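Local coordinates for peptidase M14 domain-containing protein (Shewanella amazonensis, PDB 2QVP), which is probably a zinc-dependent hydrolase of the peptidase M14 family, perhaps with metallocarboxypeptidase activity, at residues 46-51 with 109-114; 166-171 with 257-262; 176-181 with 204-209. All coordinates share one frame; numbering follows the deposited sequence. Where two conformers were deposited one is given.

Contact 1: residues 46-51 with 109-114; sequences GQAGHH and NPTGFA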
loop_
_atom_site.group_PDB
_atom_site.type_symbol
_atom_site.label_atom_id
_atom_site.label_comp_id
_atom_site.label_asym_id
_atom_site.label_seq_id
_atom_site.Cartn_x
_atom_site.Cartn_y
_atom_site.Cartn_z
ATOM N N GLY A 46 -5.044 -15.679 3.969
ATOM C CA GLY A 46 -4.468 -16.909 3.445
ATOM C C GLY A 46 -2.991 -16.935 3.766
ATOM O O GLY A 46 -2.487 -16.017 4.419
ATOM N N GLN A 47 -2.318 -17.999 3.326
ATOM C CA GLN A 47 -0.889 -18.204 3.526
ATOM C C GLN A 47 -0.197 -18.180 2.166
ATOM O O GLN A 47 -0.769 -18.606 1.168
ATOM C CB GLN A 47 -0.607 -19.559 4.212
ATOM C CG GLN A 47 -1.242 -19.777 5.626
ATOM C CD GLN A 47 -0.486 -19.112 6.805
ATOM O OE1 GLN A 47 0.741 -19.059 6.832
ATOM N NE2 GLN A 47 -1.237 -18.655 7.803
ATOM N N ALA A 48 1.011 -17.630 2.142
ATOM C CA ALA A 48 1.880 -17.632 0.977
ATOM C C ALA A 48 3.228 -18.100 1.527
ATOM O O ALA A 48 3.825 -17.412 2.376
ATOM C CB ALA A 48 1.973 -16.274 0.356
ATOM N N GLY A 49 3.670 -19.289 1.092
ATOM C CA GLY A 49 4.918 -19.903 1.569
ATOM C C GLY A 49 4.962 -20.066 3.078
ATOM O O GLY A 49 6.012 -19.847 3.703
ATOM N N HIS A 50 3.802 -20.413 3.654
ATOM C CA HIS A 50 3.601 -20.572 5.116
ATOM C C HIS A 50 3.785 -19.274 5.924
ATOM O O HIS A 50 4.075 -19.330 7.119
ATOM C CB HIS A 50 4.471 -21.725 5.663
ATOM C CG HIS A 50 4.293 -22.994 4.895
ATOM N ND1 HIS A 50 3.167 -23.776 5.018
ATOM C CD2 HIS A 50 5.060 -23.577 3.944
ATOM C CE1 HIS A 50 3.263 -24.807 4.198
ATOM N NE2 HIS A 50 4.401 -24.707 3.533
ATOM N N HIS A 51 3.601 -18.131 5.257
ATOM C CA HIS A 51 3.641 -16.800 5.859
ATOM C C HIS A 51 2.223 -16.241 5.701
ATOM O O HIS A 51 1.661 -16.291 4.603
ATOM C CB HIS A 51 4.635 -15.856 5.174
ATOM C CG HIS A 51 6.069 -16.263 5.294
ATOM N ND1 HIS A 51 6.756 -16.218 6.483
ATOM C CD2 HIS A 51 6.962 -16.669 4.360
ATOM C CE1 HIS A 51 8.007 -16.595 6.285
ATOM N NE2 HIS A 51 8.160 -16.871 5.004
ATOM N N ASN A 109 2.999 -9.863 -0.311
ATOM C CA ASN A 109 3.924 -10.810 -0.882
ATOM C C ASN A 109 5.048 -11.144 0.111
ATOM O O ASN A 109 6.164 -10.673 -0.069
ATOM C CB ASN A 109 4.471 -10.188 -2.173
ATOM C CG ASN A 109 5.427 -11.077 -2.926
ATOM O OD1 ASN A 109 5.589 -12.264 -2.648
ATOM N ND2 ASN A 109 6.069 -10.478 -3.919
ATOM N N PRO A 110 4.756 -11.963 1.140
ATOM C CA PRO A 110 5.794 -12.307 2.131
ATOM C C PRO A 110 7.000 -13.108 1.581
ATOM O O PRO A 110 8.087 -12.937 2.083
ATOM C CB PRO A 110 5.031 -13.145 3.151
ATOM C CG PRO A 110 3.903 -13.749 2.380
ATOM C CD PRO A 110 3.477 -12.633 1.449
ATOM N N THR A 111 6.792 -13.946 0.564
ATOM C CA THR A 111 7.844 -14.810 -0.000
ATOM C C THR A 111 8.823 -13.954 -0.795
ATOM O O THR A 111 10.031 -14.204 -0.759
ATOM C CB THR A 111 7.274 -15.959 -0.859
ATOM O OG1 THR A 111 6.618 -15.427 -2.019
ATOM C CG2 THR A 111 6.299 -16.816 -0.053
ATOM N N GLY A 112 8.299 -12.948 -1.503
ATOM C CA GLY A 112 9.126 -11.982 -2.182
ATOM C C GLY A 112 9.884 -11.155 -1.155
ATOM O O GLY A 112 11.118 -11.035 -1.216
ATOM N N PHE A 113 9.131 -10.583 -0.223
ATOM C CA PHE A 113 9.665 -9.744 0.875
ATOM C C PHE A 113 10.817 -10.382 1.653
ATOM O O PHE A 113 11.853 -9.740 1.896
ATOM C CB PHE A 113 8.517 -9.407 1.835
ATOM C CG PHE A 113 8.886 -8.465 2.938
ATOM C CD1 PHE A 113 8.843 -7.101 2.737
ATOM C CD2 PHE A 113 9.235 -8.945 4.198
ATOM C CE1 PHE A 113 9.130 -6.247 3.751
ATOM C CE2 PHE A 113 9.537 -8.097 5.208
ATOM C CZ PHE A 113 9.469 -6.744 4.997
ATOM N N ALA A 114 10.630 -11.643 2.026
ATOM C CA ALA A 114 11.620 -12.399 2.775
ATOM C C ALA A 114 12.942 -12.538 2.031
ATOM O O ALA A 114 13.982 -12.684 2.672
ATOM C CB ALA A 114 11.080 -13.790 3.134
#

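Contact 2: residues 166-171 with 257-262; sequences LTCHED and LANAAA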
loop_
_atom_site.group_PDB
_atom_site.type_symbol
_atom_site.label_atom_id
_atom_site.label_comp_id
_atom_site.label_asym_id
_atom_site.label_seq_id
_atom_site.Cartn_x
_atom_site.Cartn_y
_atom_site.Cartn_z
ATOM N N LEU A 166 -4.926 3.447 -0.544
ATOM C CA LEU A 166 -3.559 3.886 -0.691
ATOM C C LEU A 166 -2.712 2.616 -0.724
ATOM O O LEU A 166 -2.805 1.837 0.230
ATOM C CB LEU A 166 -3.120 4.751 0.466
ATOM C CG LEU A 166 -1.603 5.070 0.613
ATOM C CD1 LEU A 166 -1.080 5.896 -0.548
ATOM C CD2 LEU A 166 -1.307 5.784 1.901
ATOM N N THR A 167 -1.988 2.369 -1.830
ATOM C CA THR A 167 -1.053 1.247 -1.889
ATOM C C THR A 167 0.350 1.851 -1.927
ATOM O O THR A 167 0.621 2.769 -2.678
ATOM C CB THR A 167 -1.284 0.310 -3.064
ATOM O OG1 THR A 167 -2.676 0.014 -3.158
ATOM C CG2 THR A 167 -0.535 -0.966 -2.842
ATOM N N CYS A 168 1.249 1.310 -1.106
ATOM C CA CYS A 168 2.566 1.869 -0.955
ATOM C C CYS A 168 3.644 1.085 -1.670
ATOM O O CYS A 168 4.151 0.077 -1.160
ATOM C CB CYS A 168 2.832 2.038 0.546
ATOM S SG CYS A 168 1.631 3.290 1.225
ATOM N N HIS A 169 3.990 1.597 -2.849
ATOM C CA HIS A 169 5.015 1.018 -3.730
ATOM C C HIS A 169 6.331 1.771 -3.656
ATOM O O HIS A 169 6.422 2.809 -2.997
ATOM C CB HIS A 169 4.509 1.024 -5.178
ATOM C CG HIS A 169 3.571 -0.094 -5.485
ATOM N ND1 HIS A 169 2.379 -0.261 -4.821
ATOM C CD2 HIS A 169 3.647 -1.098 -6.386
ATOM C CE1 HIS A 169 1.773 -1.333 -5.288
ATOM N NE2 HIS A 169 2.517 -1.856 -6.240
ATOM N N GLU A 170 7.343 1.183 -4.306
ATOM C CA GLU A 170 8.626 1.782 -4.502
ATOM C C GLU A 170 9.043 1.502 -5.934
ATOM O O GLU A 170 8.722 0.440 -6.474
ATOM C CB GLU A 170 9.681 1.185 -3.589
ATOM C CG GLU A 170 9.343 1.161 -2.148
ATOM C CD GLU A 170 10.572 1.342 -1.339
ATOM O OE1 GLU A 170 10.914 2.525 -1.164
ATOM O OE2 GLU A 170 11.169 0.341 -0.874
ATOM N N ASP A 171 9.737 2.447 -6.556
ATOM C CA ASP A 171 10.245 2.259 -7.923
ATOM C C ASP A 171 11.738 2.048 -7.643
ATOM O O ASP A 171 12.473 3.012 -7.417
ATOM C CB ASP A 171 9.882 3.458 -8.797
ATOM C CG ASP A 171 10.013 3.171 -10.277
ATOM O OD1 ASP A 171 10.867 2.327 -10.675
ATOM O OD2 ASP A 171 9.315 3.866 -11.051
ATOM N N LEU A 257 10.251 6.629 6.310
ATOM C CA LEU A 257 9.588 7.822 6.851
ATOM C C LEU A 257 8.618 8.448 5.870
ATOM O O LEU A 257 7.550 8.885 6.285
ATOM C CB LEU A 257 10.608 8.844 7.348
ATOM C CG LEU A 257 11.450 8.380 8.534
ATOM C CD1 LEU A 257 12.682 9.289 8.769
ATOM C CD2 LEU A 257 10.568 8.274 9.776
ATOM N N ALA A 258 8.992 8.477 4.587
ATOM C CA ALA A 258 8.172 9.032 3.526
ATOM C C ALA A 258 6.905 8.246 3.334
ATOM O O ALA A 258 5.831 8.821 3.143
ATOM C CB ALA A 258 8.969 9.074 2.209
ATOM N N ASN A 259 7.025 6.921 3.358
ATOM C CA ASN A 259 5.858 6.059 3.290
ATOM C C ASN A 259 4.864 6.348 4.425
ATOM O O ASN A 259 3.675 6.578 4.175
ATOM C CB ASN A 259 6.281 4.581 3.246
ATOM C CG ASN A 259 6.608 4.128 1.837
ATOM O OD1 ASN A 259 5.712 3.816 1.079
ATOM N ND2 ASN A 259 7.886 4.070 1.492
ATOM N N ALA A 260 5.359 6.358 5.653
ATOM C CA ALA A 260 4.532 6.665 6.836
ATOM C C ALA A 260 3.857 8.043 6.740
ATOM O O ALA A 260 2.710 8.204 7.163
ATOM C CB ALA A 260 5.373 6.609 8.080
ATOM N N ALA A 261 4.602 9.015 6.202
ATOM C CA ALA A 261 4.168 10.413 5.993
ATOM C C ALA A 261 2.989 10.475 5.024
ATOM O O ALA A 261 2.008 11.182 5.278
ATOM C CB ALA A 261 5.317 11.232 5.462
ATOM N N ALA A 262 3.105 9.742 3.917
ATOM C CA ALA A 262 2.028 9.624 2.927
ATOM C C ALA A 262 0.776 8.969 3.544
ATOM O O ALA A 262 -0.332 9.406 3.257
ATOM C CB ALA A 262 2.491 8.837 1.714
HETATM O O HOH W 1 5.281 4.545 -1.393
#

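Contact 3: residues 176-181 with 204-209; sequences DTYVYT and PIAADG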
loop_
_atom_site.group_PDB
_atom_site.type_symbol
_atom_site.label_atom_id
_atom_site.label_comp_id
_atom_site.label_asym_id
_atom_site.label_seq_id
_atom_site.Cartn_x
_atom_site.Cartn_y
_atom_site.Cartn_z
ATOM N N ASP A 176 13.966 9.882 -7.838
ATOM C CA ASP A 176 12.866 10.826 -7.645
ATOM C C ASP A 176 11.573 10.104 -7.368
ATOM O O ASP A 176 11.420 8.936 -7.741
ATOM C CB ASP A 176 12.681 11.687 -8.890
ATOM C CG ASP A 176 13.924 12.470 -9.250
ATOM O OD1 ASP A 176 14.725 12.824 -8.350
ATOM O OD2 ASP A 176 14.086 12.732 -10.450
ATOM N N THR A 177 10.643 10.829 -6.748
ATOM C CA THR A 177 9.365 10.271 -6.298
ATOM C C THR A 177 8.209 10.826 -7.123
ATOM O O THR A 177 8.318 11.867 -7.771
ATOM C CB THR A 177 9.175 10.486 -4.751
ATOM O OG1 THR A 177 8.148 9.610 -4.239
ATOM C CG2 THR A 177 8.849 11.913 -4.427
ATOM N N TYR A 178 7.109 10.085 -7.111
ATOM C CA TYR A 178 5.911 10.427 -7.850
ATOM C C TYR A 178 4.775 9.572 -7.285
ATOM O O TYR A 178 4.980 8.747 -6.401
ATOM C CB TYR A 178 6.087 10.181 -9.360
ATOM C CG TYR A 178 6.342 8.736 -9.743
ATOM C CD1 TYR A 178 7.602 8.179 -9.597
ATOM C CD2 TYR A 178 5.319 7.930 -10.270
ATOM C CE1 TYR A 178 7.846 6.865 -9.919
ATOM C CE2 TYR A 178 5.556 6.610 -10.621
ATOM C CZ TYR A 178 6.839 6.085 -10.447
ATOM O OH TYR A 178 7.132 4.772 -10.760
ATOM N N VAL A 179 3.577 9.830 -7.769
ATOM C CA VAL A 179 2.388 9.105 -7.356
ATOM C C VAL A 179 1.486 8.834 -8.559
ATOM O O VAL A 179 1.508 9.573 -9.570
ATOM C CB VAL A 179 1.584 9.883 -6.291
ATOM C CG1 VAL A 179 2.327 9.917 -4.968
ATOM C CG2 VAL A 179 1.247 11.313 -6.816
ATOM N N TYR A 180 0.755 7.722 -8.447
ATOM C CA TYR A 180 -0.307 7.351 -9.348
ATOM C C TYR A 180 -1.508 7.741 -8.535
ATOM O O TYR A 180 -1.597 7.318 -7.383
ATOM C CB TYR A 180 -0.399 5.844 -9.620
ATOM C CG TYR A 180 0.629 5.264 -10.561
ATOM C CD1 TYR A 180 1.845 4.801 -10.076
ATOM C CD2 TYR A 180 0.400 5.208 -11.935
ATOM C CE1 TYR A 180 2.809 4.295 -10.935
ATOM C CE2 TYR A 180 1.362 4.681 -12.807
ATOM C CZ TYR A 180 2.559 4.241 -12.300
ATOM O OH TYR A 180 3.486 3.705 -13.145
ATOM N N THR A 181 -2.420 8.538 -9.079
ATOM C CA THR A 181 -3.641 8.849 -8.333
ATOM C C THR A 181 -4.898 8.667 -9.179
ATOM O O THR A 181 -4.868 8.684 -10.416
ATOM C CB THR A 181 -3.618 10.282 -7.746
ATOM O OG1 THR A 181 -3.556 11.224 -8.817
ATOM C CG2 THR A 181 -2.428 10.481 -6.797
ATOM N N PRO A 204 13.255 14.522 -4.295
ATOM C CA PRO A 204 12.817 15.352 -5.419
ATOM C C PRO A 204 11.656 14.692 -6.188
ATOM O O PRO A 204 11.574 13.451 -6.254
ATOM C CB PRO A 204 14.062 15.461 -6.305
ATOM C CG PRO A 204 15.178 14.781 -5.574
ATOM C CD PRO A 204 14.604 13.958 -4.499
ATOM N N ILE A 205 10.756 15.519 -6.715
ATOM C CA ILE A 205 9.594 15.046 -7.465
ATOM C C ILE A 205 10.080 14.703 -8.872
ATOM O O ILE A 205 10.936 15.417 -9.412
ATOM C CB ILE A 205 8.446 16.110 -7.510
ATOM C CG1 ILE A 205 7.980 16.522 -6.094
ATOM C CG2 ILE A 205 7.294 15.614 -8.318
ATOM C CD1 ILE A 205 7.521 15.381 -5.206
ATOM N N ALA A 206 9.564 13.608 -9.441
ATOM C CA ALA A 206 9.950 13.152 -10.787
ATOM C C ALA A 206 9.567 14.187 -11.871
ATOM O O ALA A 206 8.450 14.725 -11.861
ATOM C CB ALA A 206 9.326 11.758 -11.100
ATOM N N ALA A 207 10.510 14.485 -12.774
ATOM C CA ALA A 207 10.291 15.457 -13.849
ATOM C C ALA A 207 9.274 14.906 -14.853
ATOM O O ALA A 207 9.091 13.683 -14.963
ATOM C CB ALA A 207 11.636 15.836 -14.550
ATOM N N ASP A 208 8.585 15.816 -15.534
ATOM C CA ASP A 208 7.593 15.439 -16.529
ATOM C C ASP A 208 8.202 14.571 -17.614
ATOM O O ASP A 208 9.288 14.859 -18.097
ATOM C CB ASP A 208 6.911 16.657 -17.164
ATOM C CG ASP A 208 5.955 17.361 -16.221
ATOM O OD1 ASP A 208 5.964 17.074 -15.011
ATOM O OD2 ASP A 208 5.193 18.228 -16.694
ATOM N N GLY A 209 7.491 13.494 -17.949
ATOM C CA GLY A 209 7.936 12.520 -18.941
ATOM C C GLY A 209 7.247 11.189 -18.710
ATOM O O GLY A 209 6.268 11.127 -17.992
#

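Contact 1: residues 46-51 with 109-114
H51 and P110 meet where a beta hairpin with a two-residue loop packs against the first turn of a helix. The hairpin joins strand 41-48 to strand 51-57 through a type I' turn from A48 to H51. A48 and H51 close it with two reciprocal backbone hydrogen bonds.

H51 and P110 lie alongside each other and run in opposite directions. H51 CB sits 3.4 Å from P110 CB, a close apolar touch. With CG anti to the carbonyl carbon (chi1 -65°), the H51 imidazole passes the pyrrolidine obliquely. The edge of that imidazole, near its plane, faces the methyl of T111, with H51 CD2 4.5 Å from T111 CG2.

The A48 methyl points at the proline from the strand side, with A48 CB 3.8 Å from P110 CG. T111 CG2 reaches the turn itself and lies 3.5 Å from A48 O. It also rests 3.8 Å from G49 CA. T111 OG1 turns to another partner, the backbone N of E121. I24 and Y28 of helix 24-38 touch both H51 and P110.

N109 is the N-cap of the helix: G112 N donates to N109 OD1 at 3.0 Å, from above the carbonyl plane, 57° out of it.

Contact 2: residues 166-171 with 257-262
C168 and N259 form the tight part of this contact between a strand and a helix. Strand 166-171 and helix 257-262 run nearly antiparallel, at 157°, and their axes come within 9.8 Å. C168 CB comes 3.4 Å from N259 OD1. With SG anti to the carbonyl carbon (chi1 -65°), it is CB and not the sulfur that is nearest the amide oxygen: C168 SG lies 4.1 Å from N259 OD1. One helical turn after N259, A262 meets L166, with L166 CD2 4.0 Å from A262 O. No direct hydrogen bond joins the two segments.

The other side is looser and holds a water. It lies 2.6 Å from H169 O and also 2.6 Å from N259 OD1, with geometry that suits donation to either. It has more acceptors around it than protons, so which ones it serves is not settled. Both oxygens are acceptors and cannot bond each other; H169 O and N259 OD1 stand 4.3 Å apart with the water between them. The N259 amide is held at its other end too, since ND2 bonds to R255 O and T246 OG1. The E170 carboxylate approaches that amide, but it is gripped by T246, by the backbone N of A80 and by a salt bridge to R255.

H169 CB points away from the helix, and the H169 side chain lies about 3 Å from that of E245, the predicted proton donor/acceptor. H169 also meets H75 and E78, a grouping that resembles the zinc site of M14 peptidases.

Strand 165-171 lies in the mixed sheet between strands 67-72 and 241-247. Helix 252-270 covers the C168 face, and helix 80-91 touches L257, N259 and A260.

Contact 3: residues 176-181 with 204-209
T177 O takes the shortest polar bond here, from A206 N at 2.7 Å, with an N-H...O angle of 156°. I205 CA adds a CA-H...O contact to the same oxygen. In return T177 N donates to P204 O at 2.8 Å, almost straight at 166°. T177 thus bonds to the residues before and after I205, which makes a single parallel bridge.

The D176 and P204 side chains cross at about a right angle. D176 OD1 lies 3.4 Å from P204 CB and equally close to P204 CG. D176 CB rests 3.6 Å from A206 CA. A glycine in place of D176 would probably take away the contacts to the P204 ring and A206 and open a gap beside the bridge.

T177 CG2 meets the end of the isoleucine, 3.8 Å from I205 CD1, while T177 OG1 bonds to E245 O. A206 CB touches Y178 CB at 4.0 Å.

The arrangement is an isolated beta bridge. It ties the loop after helix 190-200 to T177, just before strand 178-182, whose Y178 side chain lies about 4 Å from that of E245, the predicted proton donor/acceptor.

How the contacts relate
All three contacts reach the same sheet. Contact 1 lies at one of its two outermost strands, 41-48, contact 2 on strand 165-171, and contact 3 on strand 178-182. Strand 241-247, which carries E245, runs between the last two. Centres of contacts 1 and 2 are 20 Å apart, those of 2 and 3 13 Å, and those of 1 and 3 30 Å. Contact 1 closes first along the chain; contact 3 is nested inside the loop of contact 2. D171 OD2 and Y178 OH join contacts 2 and 3 by a probable hydrogen bond. H169 of contact 2 and Y178 of contact 3 lie beside E245, so both border the predicted active site. Contact 1 is distant packing.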